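Local atomic coordinates of sesquisabinene B synthase 2 (PDB entry 6A2A), a protein that probably cyclises farnesyl diphosphate to the sesquiterpene sesquisabinene B, with magnesium or manganese ions as cofactor. Residues K63-V68 with K94-T99; S70-T75 with L82-T87. One frame throughout, in Å; residues are numbered along the deposited sequence.

Contact 1: residues K63-V68 with K94-T99; sequences KLKEEV and KYQFET
The ammonium group of Lys65 is gripped at the end of a long chain: NZ donates to the side-chain oxygen OE1 of Gln96 at 2.8 Å, gives a weak bond to the backbone O of the same residue, and donates to a water that also bonds to Gln96 O. Three oxygens thus share one ammonium group. The stronger bond is not aimed at a lone pair, for NZ stands above the amide plane, 44° out of it. With CG anti to the backbone N (chi1 -180°) and every later torsion extended, Lys65 spans from the helix 55-73 to the 3-10 segment before the helix 98-110. Gln96 meets it at about a right angle, its chain bent at chi2, and its NE2 is held in turn by Asp248 of the helix 239-270. Nearer the backbone, the methylenes of Lys65 slide past Phe97 in the opposite direction, CG coming to 3.6 Å from Phe97 CE1, while Lys65 O sits at the edge of the ring, near its plane. Val68 lays CG1 over one ring face, 3.5 Å from Phe97 CZ. With an alanine here in place of Lys65, the ammonium group and the outer methylenes are gone, and Gln96 OE1 would probably lose its donor and Phe97 its cover along CE1. Phe97 is the N-cap residue of the helix 98-110, and its ring packs against the helix 55-73, joining that helix to the 3-10 segment within the mainly helical N-terminal domain of plant terpene synthases.

Contact 2: residues S70-T75 with L82-T87; sequences SLIKQT and LEFIDT
Phe84 meets Leu71 and Ile72 at about right angles to both, packing that joins the two arms of a helical hairpin in the N-terminal terpene synthase domain. The arms are the last turn of the helix 55-73 and the middle of the helix 78-90, with a short connection between them. Swung out with CG anti to its own backbone N (chi1 -167°), Phe84 carries its ring to the helix 55-73. Ile72 addresses the ring in its plane: CG1 lies at the edge, 3.9 Å from Phe84 CE2. Leu71 comes obliquely instead, CB 3.7 Å from Phe84 CZ, with its methyl CD1 a little farther from the same carbon. Adjacent residues of one helix therefore hold the far end of the ring from two directions.

The branches of Ile72 divide the work. While CG1 serves the ring, Ile72 CG2 meets Ile85 CG2 at 4.1 Å, and these two side chains also cross at about a right angle. Ile85 also touches Ala104 and Val105 of the helix 98-110, so the apolar layer continues beyond the hairpin. No hydrogen bond joins the two segments, though Lys81 of the helix 78-90 bonds to Ile72 O and Gln74 O. Asp86 forms a salt bridge with Arg129 of the helix 121-133. Glu83 O accepts bonds from both N and OG1 of Thr87, which approach from opposite faces of its carbonyl plane, Thr87 OG1 to Glu83 O measuring 2.8 Å.

Overall arrangement
Helix 55-73 is the element common to both contacts, whose centres are about 10 Å apart: contact 1 sets its later half against the 3-10 segment leading into the helix 98-110, whereas contact 2 sets its last turn against the helix 78-90, which precedes that segment in the chain. Each is partly buried, with two of its four touching residues buried and none exposed. Their chemistry differs with place: in contact 1 the buried Val68 and Phe97 make the apolar part while the partly exposed Lys65 and Gln96 carry the polar bonds and the water, but between its two segments contact 2 is apolar. The two patches join where Phe97 CG packs 3.5 Å from Ile72 CD1. Both lie away from the metal-binding residues.

Contact 1: residues K63-V68 with K94-T99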
ATOM      1  N   LYS A  63      -1.771 -27.924 -19.244  1.00 42.72           N
ATOM      2  CA  LYS A  63      -1.962 -29.145 -20.028  1.00 45.43           C
ATOM      3  C   LYS A  63      -3.451 -29.469 -20.057  1.00 38.71           C
ATOM      4  O   LYS A  63      -4.006 -29.692 -21.111  1.00 30.50           O
ATOM      5  CB  LYS A  63      -1.169 -30.327 -19.467  1.00 48.38           C
ATOM      6  CG  LYS A  63      -1.348 -31.642 -20.230  1.00 54.02           C
ATOM      7  CD  LYS A  63      -0.444 -32.768 -19.751  1.00 58.56           C
ATOM      8  CE  LYS A  63      -1.193 -34.038 -19.407  1.00 63.18           C
ATOM      9  NZ  LYS A  63      -0.959 -34.416 -17.992  1.00 64.57           N
ATOM     10  N   LEU A  64      -4.084 -29.447 -18.896  1.00 36.58           N
ATOM     11  CA  LEU A  64      -5.510 -29.726 -18.844  1.00 36.05           C
ATOM     12  C   LEU A  64      -6.320 -28.642 -19.561  1.00 34.16           C
ATOM     13  O   LEU A  64      -7.362 -28.973 -20.126  1.00 32.14           O
ATOM     14  CB  LEU A  64      -5.942 -29.893 -17.389  1.00 40.69           C
ATOM     15  CG  LEU A  64      -5.441 -31.145 -16.683  1.00 42.80           C
ATOM     16  CD1 LEU A  64      -6.192 -31.328 -15.379  1.00 45.86           C
ATOM     17  CD2 LEU A  64      -5.573 -32.397 -17.546  1.00 44.33           C
ATOM     18  N   LYS A  65      -5.868 -27.385 -19.583  1.00 34.81           N
ATOM     19  CA  LYS A  65      -6.610 -26.340 -20.302  1.00 34.44           C
ATOM     20  C   LYS A  65      -6.720 -26.710 -21.783  1.00 36.20           C
ATOM     21  O   LYS A  65      -7.779 -26.608 -22.410  1.00 37.05           O
ATOM     22  CB  LYS A  65      -5.948 -24.959 -20.167  1.00 37.62           C
ATOM     23  CG  LYS A  65      -6.707 -23.865 -20.901  1.00 35.95           C
ATOM     24  CD  LYS A  65      -6.197 -22.451 -20.694  1.00 36.28           C
ATOM     25  CE  LYS A  65      -6.859 -21.519 -21.683  1.00 36.90           C
ATOM     26  NZ  LYS A  65      -6.664 -20.084 -21.364  1.00 39.07           N
ATOM     27  N   GLU A  66      -5.612 -27.146 -22.351  1.00 40.88           N
ATOM     28  CA  GLU A  66      -5.612 -27.470 -23.765  1.00 42.61           C
ATOM     29  C   GLU A  66      -6.507 -28.691 -24.016  1.00 33.28           C
ATOM     30  O   GLU A  66      -7.181 -28.726 -25.018  1.00 38.85           O
ATOM     31  CB  GLU A  66      -4.182 -27.701 -24.265  1.00 49.00           C
ATOM     32  CG  GLU A  66      -3.417 -26.416 -24.541  1.00 51.61           C
ATOM     33  CD  GLU A  66      -3.938 -25.622 -25.729  1.00 56.42           C
ATOM     34  OE1 GLU A  66      -4.077 -26.215 -26.822  1.00 61.16           O
ATOM     35  OE2 GLU A  66      -4.222 -24.415 -25.553  1.00 55.43           O
ATOM     36  N   GLU A  67      -6.529 -29.661 -23.112  1.00 37.27           N
ATOM     37  CA  GLU A  67      -7.422 -30.823 -23.250  1.00 36.37           C
ATOM     38  C   GLU A  67      -8.874 -30.358 -23.212  1.00 36.85           C
ATOM     39  O   GLU A  67      -9.664 -30.841 -23.968  1.00 31.83           O
ATOM     40  CB  GLU A  67      -7.153 -31.907 -22.202  1.00 42.82           C
ATOM     41  CG  GLU A  67      -5.875 -32.685 -22.461  1.00 43.64           C
ATOM     42  CD  GLU A  67      -5.496 -33.661 -21.366  1.00 44.71           C
ATOM     43  OE1 GLU A  67      -4.289 -33.803 -21.091  1.00 51.26           O
ATOM     44  OE2 GLU A  67      -6.398 -34.274 -20.791  1.00 47.72           O
ATOM     45  N   VAL A  68      -9.211 -29.364 -22.373  1.00 32.29           N
ATOM     46  CA  VAL A  68     -10.579 -28.923 -22.290  1.00 31.11           C
ATOM     47  C   VAL A  68     -10.935 -28.100 -23.533  1.00 28.49           C
ATOM     48  O   VAL A  68     -12.015 -28.165 -24.006  1.00 29.23           O
ATOM     49  CB  VAL A  68     -10.820 -28.153 -20.967  1.00 30.65           C
ATOM     50  CG1 VAL A  68     -12.145 -27.412 -21.007  1.00 31.47           C
ATOM     51  CG2 VAL A  68     -10.753 -29.074 -19.759  1.00 31.14           C
ATOM     52  N   LYS A  94     -15.784 -20.146 -18.124  1.00 24.91           N
ATOM     53  CA  LYS A  94     -16.007 -19.489 -19.414  1.00 27.77           C
ATOM     54  C   LYS A  94     -14.895 -18.468 -19.716  1.00 28.88           C
ATOM     55  O   LYS A  94     -14.522 -18.286 -20.884  1.00 25.99           O
ATOM     56  CB  LYS A  94     -17.394 -18.850 -19.483  1.00 30.22           C
ATOM     57  CG  LYS A  94     -17.823 -18.475 -20.891  1.00 31.31           C
ATOM     58  CD  LYS A  94     -19.302 -18.221 -21.088  1.00 36.04           C
ATOM     59  CE  LYS A  94     -19.710 -16.792 -20.818  1.00 45.56           C
ATOM     60  NZ  LYS A  94     -19.260 -15.899 -21.916  1.00 48.51           N
ATOM     61  N   TYR A  95     -14.369 -17.768 -18.697  1.00 24.43           N
ATOM     62  CA  TYR A  95     -13.356 -16.710 -18.945  1.00 21.87           C
ATOM     63  C   TYR A  95     -12.078 -17.300 -19.548  1.00 28.15           C
ATOM     64  O   TYR A  95     -11.315 -16.559 -20.207  1.00 25.80           O
ATOM     65  CB  TYR A  95     -13.035 -15.932 -17.661  1.00 23.31           C
ATOM     66  CG  TYR A  95     -12.082 -16.639 -16.729  1.00 21.18           C
ATOM     67  CD1 TYR A  95     -12.465 -17.754 -15.990  1.00 21.58           C
ATOM     68  CD2 TYR A  95     -10.759 -16.244 -16.627  1.00 22.65           C
ATOM     69  CE1 TYR A  95     -11.560 -18.430 -15.190  1.00 23.65           C
ATOM     70  CE2 TYR A  95      -9.871 -16.870 -15.794  1.00 23.22           C
ATOM     71  CZ  TYR A  95     -10.252 -18.002 -15.114  1.00 25.33           C
ATOM     72  OH  TYR A  95      -9.338 -18.602 -14.316  1.00 25.00           O
ATOM     73  N   GLN A  96     -11.832 -18.597 -19.344  1.00 27.23           N
ATOM     74  CA  GLN A  96     -10.680 -19.261 -19.970  1.00 27.17           C
ATOM     75  C   GLN A  96     -10.976 -19.764 -21.398  1.00 27.61           C
ATOM     76  O   GLN A  96     -10.018 -20.094 -22.098  1.00 31.25           O
ATOM     77  CB  GLN A  96     -10.210 -20.461 -19.136  1.00 27.05           C
ATOM     78  CG  GLN A  96      -9.587 -20.156 -17.789  1.00 27.94           C
ATOM     79  CD  GLN A  96      -8.160 -19.683 -17.880  1.00 29.72           C
ATOM     80  OE1 GLN A  96      -7.746 -19.162 -18.914  1.00 32.85           O
ATOM     81  NE2 GLN A  96      -7.431 -19.773 -16.784  1.00 27.91           N
ATOM     82  N   PHE A  97     -12.206 -19.791 -21.859  1.00 28.10           N
ATOM     83  CA  PHE A  97     -12.580 -20.484 -23.115  1.00 30.02           C
ATOM     84  C   PHE A  97     -13.545 -19.609 -23.895  1.00 26.61           C
ATOM     85  O   PHE A  97     -14.398 -20.107 -24.550  1.00 29.83           O
ATOM     86  CB  PHE A  97     -13.166 -21.873 -22.808  1.00 29.59           C
ATOM     87  CG  PHE A  97     -12.209 -22.762 -22.067  1.00 30.52           C
ATOM     88  CD1 PHE A  97     -11.051 -23.249 -22.679  1.00 32.61           C
ATOM     89  CD2 PHE A  97     -12.458 -23.153 -20.761  1.00 29.42           C
ATOM     90  CE1 PHE A  97     -10.148 -24.033 -21.985  1.00 30.27           C
ATOM     91  CE2 PHE A  97     -11.556 -23.958 -20.082  1.00 31.74           C
ATOM     92  CZ  PHE A  97     -10.412 -24.419 -20.693  1.00 30.37           C
ATOM     93  N   GLU A  98     -13.378 -18.278 -23.873  1.00 28.04           N
ATOM     94  CA  GLU A  98     -14.416 -17.417 -24.402  1.00 27.88           C
ATOM     95  C   GLU A  98     -14.596 -17.640 -25.921  1.00 28.06           C
ATOM     96  O   GLU A  98     -15.720 -17.709 -26.412  1.00 29.39           O
ATOM     97  CB  GLU A  98     -14.071 -15.947 -24.150  1.00 29.78           C
ATOM     98  CG  GLU A  98     -14.144 -15.543 -22.686  1.00 28.29           C
ATOM     99  CD  GLU A  98     -15.533 -15.351 -22.108  1.00 31.95           C
ATOM    100  OE1 GLU A  98     -16.547 -15.589 -22.806  1.00 33.59           O
ATOM    101  OE2 GLU A  98     -15.602 -14.991 -20.898  1.00 35.76           O
ATOM    102  N   THR A  99     -13.493 -17.710 -26.635  1.00 31.74           N
ATOM    103  CA  THR A  99     -13.507 -17.925 -28.093  1.00 33.53           C
ATOM    104  C   THR A  99     -14.180 -19.265 -28.416  1.00 33.41           C
ATOM    105  O   THR A  99     -15.105 -19.338 -29.207  1.00 31.57           O
ATOM    106  CB  THR A  99     -12.078 -17.827 -28.651  1.00 37.93           C
ATOM    107  OG1 THR A  99     -11.784 -16.425 -28.650  1.00 40.39           O
ATOM    108  CG2 THR A  99     -11.936 -18.414 -30.034  1.00 45.51           C
TER
HETATM  109  O   HOH W   1      -8.022 -18.047 -22.912  1.00 45.81           O

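Contact 2: residues S70-T75 with L82-T87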
ATOM      1  N   SER A  70      -9.902 -28.676 -26.449  1.00 34.38           N
ATOM      2  CA  SER A  70     -10.122 -29.727 -27.448  1.00 36.90           C
ATOM      3  C   SER A  70     -11.536 -30.274 -27.320  1.00 35.55           C
ATOM      4  O   SER A  70     -12.231 -30.411 -28.344  1.00 39.35           O
ATOM      5  CB  SER A  70      -9.069 -30.809 -27.348  1.00 38.21           C
ATOM      6  OG  SER A  70      -7.844 -30.330 -27.868  1.00 44.61           O
ATOM      7  N   LEU A  71     -11.960 -30.541 -26.071  1.00 35.87           N
ATOM      8  CA  LEU A  71     -13.301 -31.048 -25.787  1.00 34.39           C
ATOM      9  C   LEU A  71     -14.362 -30.048 -26.244  1.00 35.81           C
ATOM     10  O   LEU A  71     -15.344 -30.426 -26.839  1.00 35.54           O
ATOM     11  CB  LEU A  71     -13.440 -31.335 -24.289  1.00 35.79           C
ATOM     12  CG  LEU A  71     -12.582 -32.475 -23.756  1.00 36.84           C
ATOM     13  CD1 LEU A  71     -12.548 -32.472 -22.229  1.00 39.80           C
ATOM     14  CD2 LEU A  71     -13.128 -33.803 -24.237  1.00 41.92           C
ATOM     15  N   ILE A  72     -14.183 -28.764 -25.954  1.00 32.28           N
ATOM     16  CA  ILE A  72     -15.176 -27.780 -26.356  1.00 34.89           C
ATOM     17  C   ILE A  72     -15.266 -27.766 -27.895  1.00 34.63           C
ATOM     18  O   ILE A  72     -16.325 -27.530 -28.465  1.00 33.28           O
ATOM     19  CB  ILE A  72     -14.837 -26.381 -25.777  1.00 33.39           C
ATOM     20  CG1 ILE A  72     -14.836 -26.368 -24.238  1.00 35.38           C
ATOM     21  CG2 ILE A  72     -15.796 -25.357 -26.329  1.00 33.03           C
ATOM     22  CD1 ILE A  72     -14.260 -25.115 -23.606  1.00 36.04           C
ATOM     23  N   LYS A  73     -14.143 -27.999 -28.555  1.00 36.31           N
ATOM     24  CA  LYS A  73     -14.049 -27.928 -30.037  1.00 42.45           C
ATOM     25  C   LYS A  73     -14.545 -29.235 -30.679  1.00 44.09           C
ATOM     26  O   LYS A  73     -15.011 -29.221 -31.798  1.00 45.33           O
ATOM     27  CB  LYS A  73     -12.605 -27.655 -30.469  1.00 45.40           C
ATOM     28  CG  LYS A  73     -12.130 -26.215 -30.304  1.00 51.30           C
ATOM     29  CD  LYS A  73     -10.658 -26.021 -30.650  1.00 57.57           C
ATOM     30  CE  LYS A  73     -10.330 -24.623 -31.134  1.00 61.80           C
ATOM     31  NZ  LYS A  73      -9.441 -24.643 -32.322  1.00 67.41           N
ATOM     32  N   GLN A  74     -14.482 -30.339 -29.949  1.00 44.59           N
ATOM     33  CA  GLN A  74     -14.746 -31.694 -30.512  1.00 44.75           C
ATOM     34  C   GLN A  74     -16.212 -31.820 -30.969  1.00 42.82           C
ATOM     35  O   GLN A  74     -17.136 -31.229 -30.394  1.00 35.43           O
ATOM     36  CB  GLN A  74     -14.257 -32.702 -29.469  1.00 44.01           C
ATOM     37  CG  GLN A  74     -15.009 -34.011 -29.349  1.00 46.13           C
ATOM     38  CD  GLN A  74     -14.474 -34.757 -28.147  1.00 45.68           C
ATOM     39  OE1 GLN A  74     -13.282 -34.715 -27.844  1.00 44.53           O
ATOM     40  NE2 GLN A  74     -15.360 -35.414 -27.423  1.00 46.69           N
ATOM     41  N   THR A  75     -16.433 -32.566 -32.054  1.00 35.09           N
ATOM     42  CA  THR A  75     -17.792 -32.827 -32.513  1.00 37.23           C
ATOM     43  C   THR A  75     -18.532 -33.619 -31.446  1.00 36.78           C
ATOM     44  O   THR A  75     -17.981 -34.612 -30.929  1.00 37.79           O
ATOM     45  CB  THR A  75     -17.852 -33.648 -33.810  1.00 41.64           C
ATOM     46  OG1 THR A  75     -16.855 -33.107 -34.663  1.00 45.63           O
ATOM     47  CG2 THR A  75     -19.206 -33.587 -34.479  1.00 42.76           C
ATOM     48  N   LEU A  82     -24.257 -28.307 -25.990  1.00 26.97           N
ATOM     49  CA  LEU A  82     -24.805 -27.175 -25.163  1.00 28.80           C
ATOM     50  C   LEU A  82     -24.634 -27.536 -23.682  1.00 30.76           C
ATOM     51  O   LEU A  82     -24.305 -26.709 -22.853  1.00 26.60           O
ATOM     52  CB  LEU A  82     -26.270 -26.933 -25.469  1.00 26.05           C
ATOM     53  CG  LEU A  82     -26.613 -26.277 -26.810  1.00 28.22           C
ATOM     54  CD1 LEU A  82     -28.076 -26.042 -26.898  1.00 26.03           C
ATOM     55  CD2 LEU A  82     -25.873 -24.972 -27.062  1.00 31.39           C
ATOM     56  N   GLU A  83     -24.882 -28.797 -23.343  1.00 25.69           N
ATOM     57  CA  GLU A  83     -24.781 -29.217 -21.975  1.00 27.20           C
ATOM     58  C   GLU A  83     -23.335 -29.068 -21.503  1.00 27.24           C
ATOM     59  O   GLU A  83     -23.109 -28.625 -20.359  1.00 27.49           O
ATOM     60  CB  GLU A  83     -25.336 -30.655 -21.819  1.00 25.40           C
ATOM     61  CG  GLU A  83     -26.820 -30.741 -21.802  1.00 25.68           C
ATOM     62  CD  GLU A  83     -27.354 -32.175 -21.900  1.00 29.41           C
ATOM     63  OE1 GLU A  83     -26.525 -33.082 -22.176  1.00 34.74           O
ATOM     64  OE2 GLU A  83     -28.557 -32.375 -21.711  1.00 31.04           O
ATOM     65  N   PHE A  84     -22.330 -29.343 -22.346  1.00 22.75           N
ATOM     66  CA  PHE A  84     -20.991 -29.286 -21.966  1.00 25.89           C
ATOM     67  C   PHE A  84     -20.567 -27.823 -21.735  1.00 26.28           C
ATOM     68  O   PHE A  84     -19.893 -27.537 -20.729  1.00 26.34           O
ATOM     69  CB  PHE A  84     -20.108 -29.897 -23.051  1.00 26.14           C
ATOM     70  CG  PHE A  84     -18.697 -30.165 -22.640  1.00 27.80           C
ATOM     71  CD1 PHE A  84     -18.389 -31.266 -21.866  1.00 27.62           C
ATOM     72  CD2 PHE A  84     -17.661 -29.326 -23.023  1.00 26.53           C
ATOM     73  CE1 PHE A  84     -17.093 -31.518 -21.471  1.00 26.97           C
ATOM     74  CE2 PHE A  84     -16.364 -29.587 -22.621  1.00 31.25           C
ATOM     75  CZ  PHE A  84     -16.080 -30.689 -21.851  1.00 29.74           C
ATOM     76  N   ILE A  85     -20.938 -26.935 -22.651  1.00 27.52           N
ATOM     77  CA  ILE A  85     -20.522 -25.508 -22.478  1.00 26.72           C
ATOM     78  C   ILE A  85     -21.327 -24.856 -21.335  1.00 24.73           C
ATOM     79  O   ILE A  85     -20.806 -23.917 -20.699  1.00 27.29           O
ATOM     80  CB  ILE A  85     -20.626 -24.723 -23.803  1.00 29.82           C
ATOM     81  CG1 ILE A  85     -22.039 -24.715 -24.367  1.00 29.54           C
ATOM     82  CG2 ILE A  85     -19.617 -25.234 -24.823  1.00 31.19           C
ATOM     83  CD1 ILE A  85     -22.294 -23.630 -25.379  1.00 37.46           C
ATOM     84  N   ASP A  86     -22.533 -25.314 -21.039  1.00 25.06           N
ATOM     85  CA  ASP A  86     -23.288 -24.896 -19.820  1.00 24.49           C
ATOM     86  C   ASP A  86     -22.517 -25.299 -18.572  1.00 26.39           C
ATOM     87  O   ASP A  86     -22.339 -24.526 -17.689  1.00 23.33           O
ATOM     88  CB  ASP A  86     -24.716 -25.379 -19.823  1.00 25.55           C
ATOM     89  CG  ASP A  86     -25.589 -24.658 -18.780  1.00 28.13           C
ATOM     90  OD1 ASP A  86     -25.467 -23.388 -18.730  1.00 28.52           O
ATOM     91  OD2 ASP A  86     -26.420 -25.320 -18.084  1.00 23.20           O
ATOM     92  N   THR A  87     -21.972 -26.521 -18.565  1.00 24.55           N
ATOM     93  CA  THR A  87     -21.108 -27.032 -17.476  1.00 23.28           C
ATOM     94  C   THR A  87     -19.824 -26.223 -17.331  1.00 23.54           C
ATOM     95  O   THR A  87     -19.424 -25.853 -16.216  1.00 22.41           O
ATOM     96  CB  THR A  87     -20.769 -28.524 -17.751  1.00 24.04           C
ATOM     97  OG1 THR A  87     -22.016 -29.191 -17.825  1.00 24.41           O
ATOM     98  CG2 THR A  87     -19.930 -29.140 -16.671  1.00 21.69           C
TER